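Local coordinates for RNA polymerase ECF-subfamily sigma factor (Streptomyces venezuelae, PDB 6DXO), which probably directs RNA polymerase to promoters needed for aerial mycelium formation and is usually held inactive by an anti-sigma factor, at residues V26-I30 / L43-F48; V4-Q8 / I55-T59; Q102-V107 / L134-A138. One frame throughout, in Å; residues are numbered along the deposited sequence.

Contact 1: residues V26-I30 / L43-F48; sequences VYRYI and LTSETF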
ATOM      1  N   VAL A  26      -2.572   0.483  -6.400  1.00 13.05           N
ATOM      2  CA  VAL A  26      -2.803  -0.964  -6.416  1.00 14.09           C
ATOM      3  C   VAL A  26      -4.125  -1.250  -5.717  1.00 17.17           C
ATOM      4  O   VAL A  26      -4.978  -1.984  -6.222  1.00 14.24           O
ATOM      5  CB  VAL A  26      -1.646  -1.755  -5.759  1.00 13.94           C
ATOM      6  CG1 VAL A  26      -2.042  -3.200  -5.458  1.00 15.66           C
ATOM      7  CG2 VAL A  26      -0.395  -1.726  -6.663  1.00 14.43           C
ATOM      8  N   TYR A  27      -4.298  -0.633  -4.558  1.00 12.24           N
ATOM      9  CA  TYR A  27      -5.519  -0.863  -3.768  1.00 11.90           C
ATOM     10  C   TYR A  27      -6.763  -0.497  -4.560  1.00 14.92           C
ATOM     11  O   TYR A  27      -7.750  -1.248  -4.576  1.00 16.51           O
ATOM     12  CB  TYR A  27      -5.421  -0.048  -2.492  1.00 13.04           C
ATOM     13  CG  TYR A  27      -6.640  -0.075  -1.605  1.00 13.07           C
ATOM     14  CD1 TYR A  27      -6.940  -1.188  -0.839  1.00 14.18           C
ATOM     15  CD2 TYR A  27      -7.455   1.039  -1.511  1.00 15.14           C
ATOM     16  CE1 TYR A  27      -8.083  -1.188   0.028  1.00 16.19           C
ATOM     17  CE2 TYR A  27      -8.563   1.060  -0.662  1.00 16.99           C
ATOM     18  CZ  TYR A  27      -8.868  -0.052   0.089  1.00 16.22           C
ATOM     19  OH  TYR A  27      -9.969  -0.007   0.913  1.00 21.82           O
ATOM     20  N   ARG A  28      -6.725   0.650  -5.221  1.00 17.17           N
ATOM     21  CA  ARG A  28      -7.868   1.110  -6.008  1.00 20.41           C
ATOM     22  C   ARG A  28      -8.156   0.220  -7.204  1.00 21.21           C
ATOM     23  O   ARG A  28      -9.310  -0.009  -7.524  1.00 18.68           O
ATOM     24  CB  ARG A  28      -7.708   2.568  -6.431  1.00 17.06           C
ATOM     25  CG  ARG A  28      -7.778   3.531  -5.241  1.00 17.97           C
ATOM     26  CD  ARG A  28      -7.920   4.951  -5.727  1.00 27.05           C
ATOM     27  NE  ARG A  28      -6.641   5.539  -6.092  1.00 34.63           N
ATOM     28  CZ  ARG A  28      -5.918   6.296  -5.270  1.00 39.85           C
ATOM     29  NH1 ARG A  28      -6.357   6.547  -4.047  1.00 37.44           N
ATOM     30  NH2 ARG A  28      -4.761   6.800  -5.671  1.00 46.07           N
ATOM     31  N   TYR A  29      -7.113  -0.313  -7.840  1.00 11.45           N
ATOM     32  CA  TYR A  29      -7.353  -1.263  -8.922  1.00 15.48           C
ATOM     33  C   TYR A  29      -8.094  -2.508  -8.399  1.00 22.04           C
ATOM     34  O   TYR A  29      -9.072  -2.995  -9.009  1.00 19.05           O
ATOM     35  CB  TYR A  29      -6.029  -1.642  -9.592  1.00 16.00           C
ATOM     36  CG  TYR A  29      -6.196  -2.813 -10.550  1.00 21.15           C
ATOM     37  CD1 TYR A  29      -6.720  -2.620 -11.828  1.00 18.95           C
ATOM     38  CD2 TYR A  29      -5.880  -4.112 -10.150  1.00 23.09           C
ATOM     39  CE1 TYR A  29      -6.882  -3.704 -12.716  1.00 16.51           C
ATOM     40  CE2 TYR A  29      -6.049  -5.193 -11.028  1.00 23.61           C
ATOM     41  CZ  TYR A  29      -6.560  -4.978 -12.291  1.00 18.98           C
ATOM     42  OH  TYR A  29      -6.746  -6.054 -13.143  1.00 24.06           O
ATOM     43  N   ILE A  30      -7.644  -3.001  -7.252  1.00 15.15           N
ATOM     44  CA  ILE A  30      -8.183  -4.214  -6.645  1.00 16.37           C
ATOM     45  C   ILE A  30      -9.592  -3.989  -6.057  1.00 17.14           C
ATOM     46  O   ILE A  30     -10.465  -4.851  -6.176  1.00 21.88           O
ATOM     47  CB  ILE A  30      -7.221  -4.762  -5.553  1.00 13.76           C
ATOM     48  CG1 ILE A  30      -5.889  -5.217  -6.177  1.00 16.12           C
ATOM     49  CG2 ILE A  30      -7.830  -5.922  -4.786  1.00 15.37           C
ATOM     50  CD1 ILE A  30      -4.879  -5.751  -5.150  1.00 15.43           C
ATOM     51  N   LEU A  43      -4.996  -8.552  -0.663  1.00 17.88           N
ATOM     52  CA  LEU A  43      -4.402  -8.719  -1.983  1.00 18.92           C
ATOM     53  C   LEU A  43      -3.435  -7.572  -2.328  1.00 17.64           C
ATOM     54  O   LEU A  43      -2.540  -7.725  -3.152  1.00 19.05           O
ATOM     55  CB  LEU A  43      -5.484  -8.900  -3.065  1.00 20.75           C
ATOM     56  CG  LEU A  43      -6.336 -10.176  -2.991  1.00 27.08           C
ATOM     57  CD1 LEU A  43      -7.334 -10.211  -4.148  1.00 28.61           C
ATOM     58  CD2 LEU A  43      -5.486 -11.427  -2.987  1.00 28.21           C
ATOM     59  N   THR A  44      -3.603  -6.420  -1.691  1.00 16.75           N
ATOM     60  CA  THR A  44      -2.674  -5.316  -1.936  1.00 16.89           C
ATOM     61  C   THR A  44      -1.344  -5.706  -1.323  1.00 14.83           C
ATOM     62  O   THR A  44      -0.283  -5.593  -1.956  1.00 15.93           O
ATOM     63  CB  THR A  44      -3.207  -3.986  -1.324  1.00 20.09           C
ATOM     64  OG1 THR A  44      -4.419  -3.616  -1.992  1.00 18.59           O
ATOM     65  CG2 THR A  44      -2.190  -2.862  -1.519  1.00 16.75           C
ATOM     66  N   SER A  45      -1.406  -6.199  -0.095  1.00 17.04           N
ATOM     67  CA  SER A  45      -0.222  -6.694   0.599  1.00 21.43           C
ATOM     68  C   SER A  45       0.432  -7.808  -0.201  1.00 22.68           C
ATOM     69  O   SER A  45       1.632  -7.778  -0.449  1.00 19.06           O
ATOM     70  CB  SER A  45      -0.606  -7.206   1.988  1.00 26.89           C
ATOM     71  OG  SER A  45       0.468  -7.899   2.590  1.00 45.28           O
ATOM     72  N   GLU A  46      -0.359  -8.795  -0.614  1.00 16.86           N
ATOM     73  CA  GLU A  46       0.195  -9.889  -1.425  1.00 19.47           C
ATOM     74  C   GLU A  46       0.849  -9.441  -2.746  1.00 18.79           C
ATOM     75  O   GLU A  46       1.861 -10.020  -3.168  1.00 20.22           O
ATOM     76  CB  GLU A  46      -0.866 -10.953  -1.693  1.00 22.06           C
ATOM     77  CG  GLU A  46      -0.304 -12.223  -2.326  1.00 39.30           C
ATOM     78  CD  GLU A  46       0.722 -12.917  -1.432  1.00 55.37           C
ATOM     79  OE1 GLU A  46       0.593 -12.828  -0.190  1.00 58.49           O
ATOM     80  OE2 GLU A  46       1.661 -13.550  -1.969  1.00 60.59           O
ATOM     81  N   THR A  47       0.281  -8.426  -3.392  1.00 12.99           N
ATOM     82  CA  THR A  47       0.840  -7.894  -4.630  1.00 14.88           C
ATOM     83  C   THR A  47       2.257  -7.385  -4.395  1.00 18.93           C
ATOM     84  O   THR A  47       3.187  -7.736  -5.112  1.00 18.19           O
ATOM     85  CB  THR A  47      -0.026  -6.762  -5.213  1.00 14.50           C
ATOM     86  OG1 THR A  47      -1.297  -7.289  -5.631  1.00 17.18           O
ATOM     87  CG2 THR A  47       0.657  -6.103  -6.391  1.00 16.68           C
ATOM     88  N   PHE A  48       2.420  -6.552  -3.376  1.00 14.40           N
ATOM     89  CA  PHE A  48       3.757  -6.057  -3.069  1.00 19.23           C
ATOM     90  C   PHE A  48       4.729  -7.156  -2.632  1.00 22.88           C
ATOM     91  O   PHE A  48       5.923  -7.127  -2.992  1.00 17.33           O
ATOM     92  CB  PHE A  48       3.689  -4.931  -2.034  1.00 15.50           C
ATOM     93  CG  PHE A  48       3.235  -3.633  -2.608  1.00 15.11           C
ATOM     94  CD1 PHE A  48       1.877  -3.295  -2.630  1.00 17.96           C
ATOM     95  CD2 PHE A  48       4.153  -2.750  -3.154  1.00 16.07           C
ATOM     96  CE1 PHE A  48       1.461  -2.087  -3.185  1.00 17.67           C
ATOM     97  CE2 PHE A  48       3.746  -1.536  -3.697  1.00 17.14           C
ATOM     98  CZ  PHE A  48       2.395  -1.199  -3.718  1.00 15.92           C
TER
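Where Tyr27 passes Thr44, their CA atoms 5.6 Å apart, the helical segments 26-30 and 43-48 run obliquely antiparallel, with an angle of 126° between their directions and 9.6 Å between their axes at closest approach. Val26 divides its two methyls between partners. CG1, anti to the backbone N (chi1 165°), meets the CG2 methyl of Thr47 tip to tip at 4.1 Å and also borders CG2 of Thr44. The other methyl, Val26 CG2, slides past the ring of Phe48 and comes within 4.0 Å of CE1. This interface belongs to sigma-70 region 2, and Leu43, Thr44 and Ser45 fall in the motif assigned to binding the polymerase core. One turn beyond Val26, the straight chain of Ile30 carries CD1 to within 3.7 Å of Leu43 O and against Leu43 CB. The Leu43 carbonyl is already gripped twice from its own helix: Thr47 N and Thr47 OG1, the latter 2.8 Å from Leu43 O, approach from opposite faces of its plane. Thr44 shows the same economy, since its hydroxyl bonds back to Ala40 O while OG1 lies in plane at the edge of the Tyr27 ring, 3.7 Å from CD1. Helix 65-79 closes over Thr47 through Ala73 and Leu76, while Leu58 and Leu70 of the partner chain in the complex pack on Tyr27 and Phe48, respectively.

Contact 2: residues V4-Q8 / I55-T59; sequences VDRAQ and ISTFT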
ATOM      1  N   VAL A   4      13.496   1.855  -7.422  1.00 26.20           N
ATOM      2  CA  VAL A   4      13.465   0.428  -7.707  1.00 23.84           C
ATOM      3  C   VAL A   4      14.884  -0.115  -7.707  1.00 28.88           C
ATOM      4  O   VAL A   4      15.180  -1.093  -7.026  1.00 23.15           O
ATOM      5  CB  VAL A   4      12.788   0.117  -9.058  1.00 30.27           C
ATOM      6  CG1 VAL A   4      12.842  -1.370  -9.347  1.00 34.53           C
ATOM      7  CG2 VAL A   4      11.358   0.596  -9.043  1.00 28.97           C
ATOM      8  N   ASP A   5      15.759   0.542  -8.464  1.00 35.48           N
ATOM      9  CA  ASP A   5      17.179   0.191  -8.486  1.00 37.20           C
ATOM     10  C   ASP A   5      17.792   0.195  -7.090  1.00 32.37           C
ATOM     11  O   ASP A   5      18.631  -0.652  -6.780  1.00 32.82           O
ATOM     12  CB  ASP A   5      17.962   1.127  -9.420  1.00 37.14           C
ATOM     13  CG  ASP A   5      17.838   0.736 -10.884  1.00 46.41           C
ATOM     14  OD1 ASP A   5      16.891  -0.005 -11.226  1.00 48.64           O
ATOM     15  OD2 ASP A   5      18.689   1.175 -11.695  1.00 52.45           O
ATOM     16  N   ARG A   6      17.370   1.131  -6.238  1.00 30.22           N
ATOM     17  CA  ARG A   6      17.857   1.156  -4.857  1.00 32.29           C
ATOM     18  C   ARG A   6      17.364  -0.026  -4.009  1.00 33.92           C
ATOM     19  O   ARG A   6      18.096  -0.538  -3.168  1.00 30.87           O
ATOM     20  CB  ARG A   6      17.505   2.479  -4.159  1.00 46.36           C
ATOM     21  CG  ARG A   6      18.299   3.687  -4.636  1.00 48.81           C
ATOM     22  CD  ARG A   6      18.323   4.793  -3.577  1.00 50.63           C
ATOM     23  NE  ARG A   6      17.395   4.533  -2.476  1.00 50.30           N
ATOM     24  CZ  ARG A   6      17.392   5.196  -1.323  1.00 60.86           C
ATOM     25  NH1 ARG A   6      18.271   6.165  -1.113  1.00 67.55           N
ATOM     26  NH2 ARG A   6      16.514   4.890  -0.374  1.00 59.68           N
ATOM     27  N   ALA A   7      16.114  -0.443  -4.209  1.00 26.43           N
ATOM     28  CA  ALA A   7      15.602  -1.621  -3.515  1.00 22.62           C
ATOM     29  C   ALA A   7      16.301  -2.893  -3.991  1.00 21.13           C
ATOM     30  O   ALA A   7      16.459  -3.856  -3.237  1.00 26.92           O
ATOM     31  CB  ALA A   7      14.103  -1.758  -3.748  1.00 19.03           C
ATOM     32  N   GLN A   8      16.637  -2.917  -5.272  1.00 18.42           N
ATOM     33  CA  GLN A   8      17.332  -4.071  -5.824  1.00 24.32           C
ATOM     34  C   GLN A   8      18.760  -4.136  -5.265  1.00 31.15           C
ATOM     35  O   GLN A   8      19.513  -5.064  -5.573  1.00 32.31           O
ATOM     36  CB  GLN A   8      17.306  -4.026  -7.349  1.00 22.19           C
ATOM     37  CG  GLN A   8      15.948  -4.411  -7.943  1.00 19.18           C
ATOM     38  CD  GLN A   8      15.860  -4.194  -9.459  1.00 30.32           C
ATOM     39  OE1 GLN A   8      16.165  -3.114  -9.967  1.00 30.22           O
ATOM     40  NE2 GLN A   8      15.433  -5.225 -10.177  1.00 31.36           N
ATOM     41  N   ILE A  55      11.914  -9.434  -7.127  1.00 21.90           N
ATOM     42  CA  ILE A  55      12.521  -8.192  -7.561  1.00 25.23           C
ATOM     43  C   ILE A  55      13.894  -8.412  -8.239  1.00 24.63           C
ATOM     44  O   ILE A  55      14.351  -7.563  -8.987  1.00 22.34           O
ATOM     45  CB  ILE A  55      12.630  -7.144  -6.407  1.00 26.92           C
ATOM     46  CG1 ILE A  55      12.540  -5.719  -6.961  1.00 31.40           C
ATOM     47  CG2 ILE A  55      13.898  -7.361  -5.579  1.00 28.46           C
ATOM     48  CD1 ILE A  55      12.695  -4.634  -5.910  1.00 37.76           C
ATOM     49  N   SER A  56      14.529  -9.547  -7.976  1.00 21.41           N
ATOM     50  CA  SER A  56      15.837  -9.835  -8.606  1.00 29.08           C
ATOM     51  C   SER A  56      15.690 -10.219 -10.085  1.00 31.82           C
ATOM     52  O   SER A  56      16.681 -10.282 -10.826  1.00 36.12           O
ATOM     53  CB  SER A  56      16.590 -10.935  -7.855  1.00 28.22           C
ATOM     54  OG  SER A  56      15.902 -12.171  -7.917  1.00 35.01           O
ATOM     55  N   THR A  57      14.460 -10.481 -10.512  1.00 28.98           N
ATOM     56  CA  THR A  57      14.210 -10.851 -11.912  1.00 26.98           C
ATOM     57  C   THR A  57      13.727  -9.653 -12.717  1.00 30.01           C
ATOM     58  O   THR A  57      13.671  -9.695 -13.950  1.00 29.91           O
ATOM     59  CB  THR A  57      13.130 -11.931 -12.026  1.00 36.77           C
ATOM     60  OG1 THR A  57      11.865 -11.367 -11.650  1.00 42.87           O
ATOM     61  CG2 THR A  57      13.446 -13.109 -11.116  1.00 41.52           C
ATOM     62  N   PHE A  58      13.362  -8.591 -12.008  1.00 30.49           N
ATOM     63  CA  PHE A  58      12.817  -7.391 -12.627  1.00 25.84           C
ATOM     64  C   PHE A  58      13.895  -6.624 -13.367  1.00 28.35           C
ATOM     65  O   PHE A  58      14.353  -5.573 -12.910  1.00 26.39           O
ATOM     66  CB  PHE A  58      12.154  -6.517 -11.555  1.00 18.30           C
ATOM     67  CG  PHE A  58      11.383  -5.351 -12.105  1.00 20.70           C
ATOM     68  CD1 PHE A  58      10.214  -5.557 -12.833  1.00 25.60           C
ATOM     69  CD2 PHE A  58      11.793  -4.065 -11.865  1.00 16.88           C
ATOM     70  CE1 PHE A  58       9.492  -4.485 -13.322  1.00 21.78           C
ATOM     71  CE2 PHE A  58      11.075  -2.988 -12.358  1.00 23.42           C
ATOM     72  CZ  PHE A  58       9.919  -3.205 -13.087  1.00 24.55           C
ATOM     73  N   THR A  59      14.292  -7.153 -14.527  1.00 23.97           N
ATOM     74  CA  THR A  59      15.458  -6.667 -15.240  1.00 31.27           C
ATOM     75  C   THR A  59      15.279  -6.692 -16.764  1.00 33.95           C
ATOM     76  O   THR A  59      16.233  -6.458 -17.510  1.00 38.27           O
ATOM     77  CB  THR A  59      16.671  -7.548 -14.904  1.00 31.39           C
ATOM     78  OG1 THR A  59      16.322  -8.918 -15.129  1.00 30.46           O
ATOM     79  CG2 THR A  59      17.074  -7.377 -13.436  1.00 34.85           C
TER
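Gln8 and Ile55 bring the two backbones closest, with 6.6 Å between their CA atoms, as the short helix 4-7 comes up against the loop 55-59. Gln8 follows the last helical residue, but its N still bonds back to Val4 O, as in a helical turn. From there CG turns anti to the carbonyl carbon and the chain runs out extended, crossing Ile55 obliquely, so that the terminal amide arrives between two loop carbonyls. NE2 gives a bond to each. The bond from Gln8 NE2 to Ile55 O is short and straight, 2.8 Å with an N-H...O angle of 167°, and meets the carbonyl almost head-on. The one to Phe58 O, 3.0 Å from NE2, is more bent and comes from above the carbonyl plane, 40° out of it. Both acceptors lie close to the plane of the amide, so the pair of bonds holds that group against rotation.

Beside these bonds the contact is apolar. CD1 of Ile55 rests 3.9 Å from Ala7 CB and also touches CG of Gln8. Phe58 has CG anti to its backbone N (chi1 -172°), which places CD2 of the ring within reach of Val4; the two side chains cross at about a right angle, with Val4 CG1 3.8 Å from Phe58 CD2. The ring also stacks on Trp68 and meets Trp60 edge-to-face, while Val4 packs on Leu18 of helix 12-31. Phe58 is the centre of an inverse gamma turn in the connection between helices 37-53 and 65-79 of region 2. The arrangement is a worked case of a glutamine amide spanning two main-chain carbonyls of a loop, one of them at the centre of the inverse gamma turn, by which the N-terminal helix is tied to an irregular connection.

Contact 3: residues Q102-V107 / L134-A138; sequences QQQECV and LQYRA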
ATOM      1  N   GLN A 102     -10.382  -3.456  16.535  1.00 37.41           N
ATOM      2  CA  GLN A 102      -9.961  -2.684  17.703  1.00 35.68           C
ATOM      3  C   GLN A 102      -8.563  -3.063  18.208  1.00 31.52           C
ATOM      4  O   GLN A 102      -7.718  -2.193  18.437  1.00 30.34           O
ATOM      5  CB  GLN A 102     -10.986  -2.807  18.835  1.00 41.25           C
ATOM      6  CG  GLN A 102     -12.319  -2.157  18.525  1.00 52.15           C
ATOM      7  CD  GLN A 102     -12.217  -0.650  18.388  1.00 63.56           C
ATOM      8  OE1 GLN A 102     -12.224   0.074  19.382  1.00 68.53           O
ATOM      9  NE2 GLN A 102     -12.120  -0.171  17.153  1.00 66.27           N
ATOM     10  N   GLN A 103      -8.325  -4.357  18.396  1.00 30.75           N
ATOM     11  CA  GLN A 103      -7.030  -4.817  18.891  1.00 33.81           C
ATOM     12  C   GLN A 103      -5.913  -4.558  17.881  1.00 27.43           C
ATOM     13  O   GLN A 103      -4.788  -4.210  18.255  1.00 24.78           O
ATOM     14  CB  GLN A 103      -7.083  -6.304  19.258  1.00 34.98           C
ATOM     15  CG  GLN A 103      -8.006  -6.609  20.434  1.00 33.99           C
ATOM     16  CD  GLN A 103      -8.037  -8.083  20.799  1.00 35.19           C
ATOM     17  OE1 GLN A 103      -7.369  -8.904  20.185  1.00 35.16           O
ATOM     18  NE2 GLN A 103      -8.820  -8.419  21.823  1.00 40.54           N
ATOM     19  N   GLN A 104      -6.218  -4.718  16.599  1.00 27.32           N
ATOM     20  CA  GLN A 104      -5.197  -4.468  15.579  1.00 23.36           C
ATOM     21  C   GLN A 104      -4.756  -3.001  15.581  1.00 23.84           C
ATOM     22  O   GLN A 104      -3.571  -2.691  15.627  1.00 24.29           O
ATOM     23  CB  GLN A 104      -5.679  -4.876  14.185  1.00 30.36           C
ATOM     24  CG  GLN A 104      -4.517  -4.924  13.190  1.00 30.38           C
ATOM     25  CD  GLN A 104      -4.893  -5.470  11.824  1.00 41.25           C
ATOM     26  OE1 GLN A 104      -4.287  -5.097  10.816  1.00 37.74           O
ATOM     27  NE2 GLN A 104      -5.876  -6.369  11.781  1.00 34.49           N
ATOM     28  N   GLU A 105      -5.727  -2.100  15.538  1.00 23.36           N
ATOM     29  CA  GLU A 105      -5.447  -0.675  15.574  1.00 28.92           C
ATOM     30  C   GLU A 105      -4.700  -0.270  16.845  1.00 23.82           C
ATOM     31  O   GLU A 105      -3.808   0.577  16.797  1.00 21.49           O
ATOM     32  CB  GLU A 105      -6.741   0.128  15.473  1.00 28.33           C
ATOM     33  CG  GLU A 105      -6.519   1.626  15.516  1.00 34.99           C
ATOM     34  CD  GLU A 105      -7.764   2.403  15.158  1.00 46.90           C
ATOM     35  OE1 GLU A 105      -8.854   1.788  15.126  1.00 53.42           O
ATOM     36  OE2 GLU A 105      -7.650   3.623  14.902  1.00 47.37           O
ATOM     37  N   CYS A 106      -5.072  -0.861  17.981  1.00 21.03           N
ATOM     38  CA  CYS A 106      -4.411  -0.520  19.239  1.00 22.06           C
ATOM     39  C   CYS A 106      -2.920  -0.872  19.191  1.00 21.99           C
ATOM     40  O   CYS A 106      -2.066  -0.034  19.475  1.00 21.23           O
ATOM     41  CB  CYS A 106      -5.091  -1.208  20.431  1.00 26.92           C
ATOM     42  SG  CYS A 106      -4.531  -0.607  22.053  1.00 28.29           S
ATOM     43  N   VAL A 107      -2.598  -2.106  18.819  1.00 21.42           N
ATOM     44  CA  VAL A 107      -1.191  -2.510  18.753  1.00 23.22           C
ATOM     45  C   VAL A 107      -0.408  -1.718  17.698  1.00 22.34           C
ATOM     46  O   VAL A 107       0.762  -1.415  17.886  1.00 22.93           O
ATOM     47  CB  VAL A 107      -1.001  -4.033  18.511  1.00 31.87           C
ATOM     48  CG1 VAL A 107      -1.592  -4.846  19.654  1.00 25.37           C
ATOM     49  CG2 VAL A 107      -1.577  -4.454  17.173  1.00 34.98           C
ATOM     50  N   LEU A 134      -7.425  -2.731  26.398  1.00 29.42           N
ATOM     51  CA  LEU A 134      -7.377  -3.156  25.003  1.00 28.24           C
ATOM     52  C   LEU A 134      -6.002  -3.647  24.577  1.00 28.46           C
ATOM     53  O   LEU A 134      -5.883  -4.649  23.866  1.00 29.35           O
ATOM     54  CB  LEU A 134      -7.845  -2.015  24.091  1.00 31.72           C
ATOM     55  CG  LEU A 134      -7.937  -2.290  22.592  1.00 28.04           C
ATOM     56  CD1 LEU A 134      -8.679  -3.598  22.316  1.00 30.10           C
ATOM     57  CD2 LEU A 134      -8.608  -1.116  21.887  1.00 31.00           C
ATOM     58  N   GLN A 135      -4.957  -2.945  25.000  1.00 27.37           N
ATOM     59  CA  GLN A 135      -3.611  -3.339  24.628  1.00 24.02           C
ATOM     60  C   GLN A 135      -3.234  -4.639  25.315  1.00 25.09           C
ATOM     61  O   GLN A 135      -2.461  -5.429  24.781  1.00 28.96           O
ATOM     62  CB  GLN A 135      -2.602  -2.242  24.968  1.00 24.09           C
ATOM     63  CG  GLN A 135      -2.311  -2.078  26.453  1.00 30.92           C
ATOM     64  CD  GLN A 135      -1.345  -0.948  26.704  1.00 31.54           C
ATOM     65  OE1 GLN A 135      -0.881  -0.299  25.765  1.00 30.11           O
ATOM     66  NE2 GLN A 135      -1.025  -0.709  27.968  1.00 29.04           N
ATOM     67  N   TYR A 136      -3.795  -4.865  26.502  1.00 31.71           N
ATOM     68  CA  TYR A 136      -3.541  -6.111  27.201  1.00 31.30           C
ATOM     69  C   TYR A 136      -4.189  -7.280  26.464  1.00 28.34           C
ATOM     70  O   TYR A 136      -3.555  -8.312  26.238  1.00 34.55           O
ATOM     71  CB  TYR A 136      -4.012  -6.043  28.663  1.00 29.98           C
ATOM     72  CG  TYR A 136      -3.933  -7.386  29.346  1.00 36.55           C
ATOM     73  CD1 TYR A 136      -2.703  -7.972  29.622  1.00 34.33           C
ATOM     74  CD2 TYR A 136      -5.086  -8.082  29.688  1.00 38.82           C
ATOM     75  CE1 TYR A 136      -2.620  -9.207  30.226  1.00 41.48           C
ATOM     76  CE2 TYR A 136      -5.011  -9.323  30.298  1.00 41.96           C
ATOM     77  CZ  TYR A 136      -3.777  -9.878  30.565  1.00 45.24           C
ATOM     78  OH  TYR A 136      -3.691 -11.111  31.167  1.00 46.53           O
ATOM     79  N   ARG A 137      -5.448  -7.110  26.075  1.00 25.04           N
ATOM     80  CA  ARG A 137      -6.186  -8.173  25.404  1.00 28.33           C
ATOM     81  C   ARG A 137      -5.591  -8.440  24.031  1.00 31.06           C
ATOM     82  O   ARG A 137      -5.617  -9.568  23.541  1.00 32.96           O
ATOM     83  CB  ARG A 137      -7.669  -7.810  25.279  1.00 33.73           C
ATOM     84  CG  ARG A 137      -8.422  -7.808  26.606  1.00 44.32           C
ATOM     85  CD  ARG A 137      -9.827  -7.239  26.458  1.00 53.78           C
ATOM     86  NE  ARG A 137     -10.599  -7.339  27.698  1.00 62.37           N
ATOM     87  CZ  ARG A 137     -11.763  -6.730  27.909  1.00 66.62           C
ATOM     88  NH1 ARG A 137     -12.300  -5.962  26.969  1.00 67.81           N
ATOM     89  NH2 ARG A 137     -12.391  -6.881  29.068  1.00 68.48           N
ATOM     90  N   ALA A 138      -5.040  -7.398  23.421  1.00 32.04           N
ATOM     91  CA  ALA A 138      -4.467  -7.517  22.082  1.00 30.07           C
ATOM     92  C   ALA A 138      -3.174  -8.319  22.086  1.00 27.33           C
ATOM     93  O   ALA A 138      -2.985  -9.211  21.251  1.00 32.49           O
ATOM     94  CB  ALA A 138      -4.254  -6.137  21.460  1.00 30.15           C
TER
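Gln103 lies across segment 134-138, its CA only 4.9 Å from that of Ala138, an approach that the small alanine side chain permits. The two helices cross steeply, at -104°, with their axes 8.9 Å apart at closest approach. Gln103 has CG anti to its carbonyl carbon and then an extended chain, which puts successive atoms on successive partners: CB on the methyl of Ala138, CG 3.6 Å from Leu134 CD1, and the amide over the backbone between Arg137 and Ala138. NE2 passes 3.7 Å from Arg137 CB, the two side chains roughly perpendicular, and OE1 has a weak hydrogen bond to Thr141 OG1. Putting an alanine here removes CG and the amide, which would probably leave Leu134 CD1 without its methylene neighbour and open a gap over the Arg137-Ala138 backbone.

Leu134, its CG anti to the backbone N (chi1 -177°), forks at the opposing helix: CD1 takes Gln103, while CD2 reaches within 3.7 Å of Gln102 O and touches Cys106 CB. Both segments belong to sigma-70 region 4, whose helices 117-124 and 128-144 are consistent with a helix-turn-helix; Met124 of the first of these packs on both Leu134 and Cys106, so three helices meet there. Cys106 SG lies beside the main chain of Gln135, 3.8 Å from Gln135 N, and close to Gln135 CB. The amide oxygen of Gln135 turns elsewhere, to a hydrogen bond from Arg110 NE. Packing is tightest at Val107, where CG1 lies 3.5 Å from Ala138 CB, closer than usual van der Waals contact.

How the contacts relate
Contact 1 is the buried one, all its touching residues being interior, whereas contacts 2 and 3 lie farther out and are only partly buried. Contacts 1 and 2 both involve region 2: contact 1 is nested along the chain inside the loop that contact 2 closes, and their centres are 19 Å apart. Contact 3 joins region 4 helices on the other side of the chain's centre, about 25 Å from contact 1, centre to centre. Chemistry follows place. The two helix pairs meet mainly through apolar atoms, with no helix in common; the loop of contact 2, which follows helix 37-53 of contact 1, instead offers main-chain carbonyls to a side-chain amide.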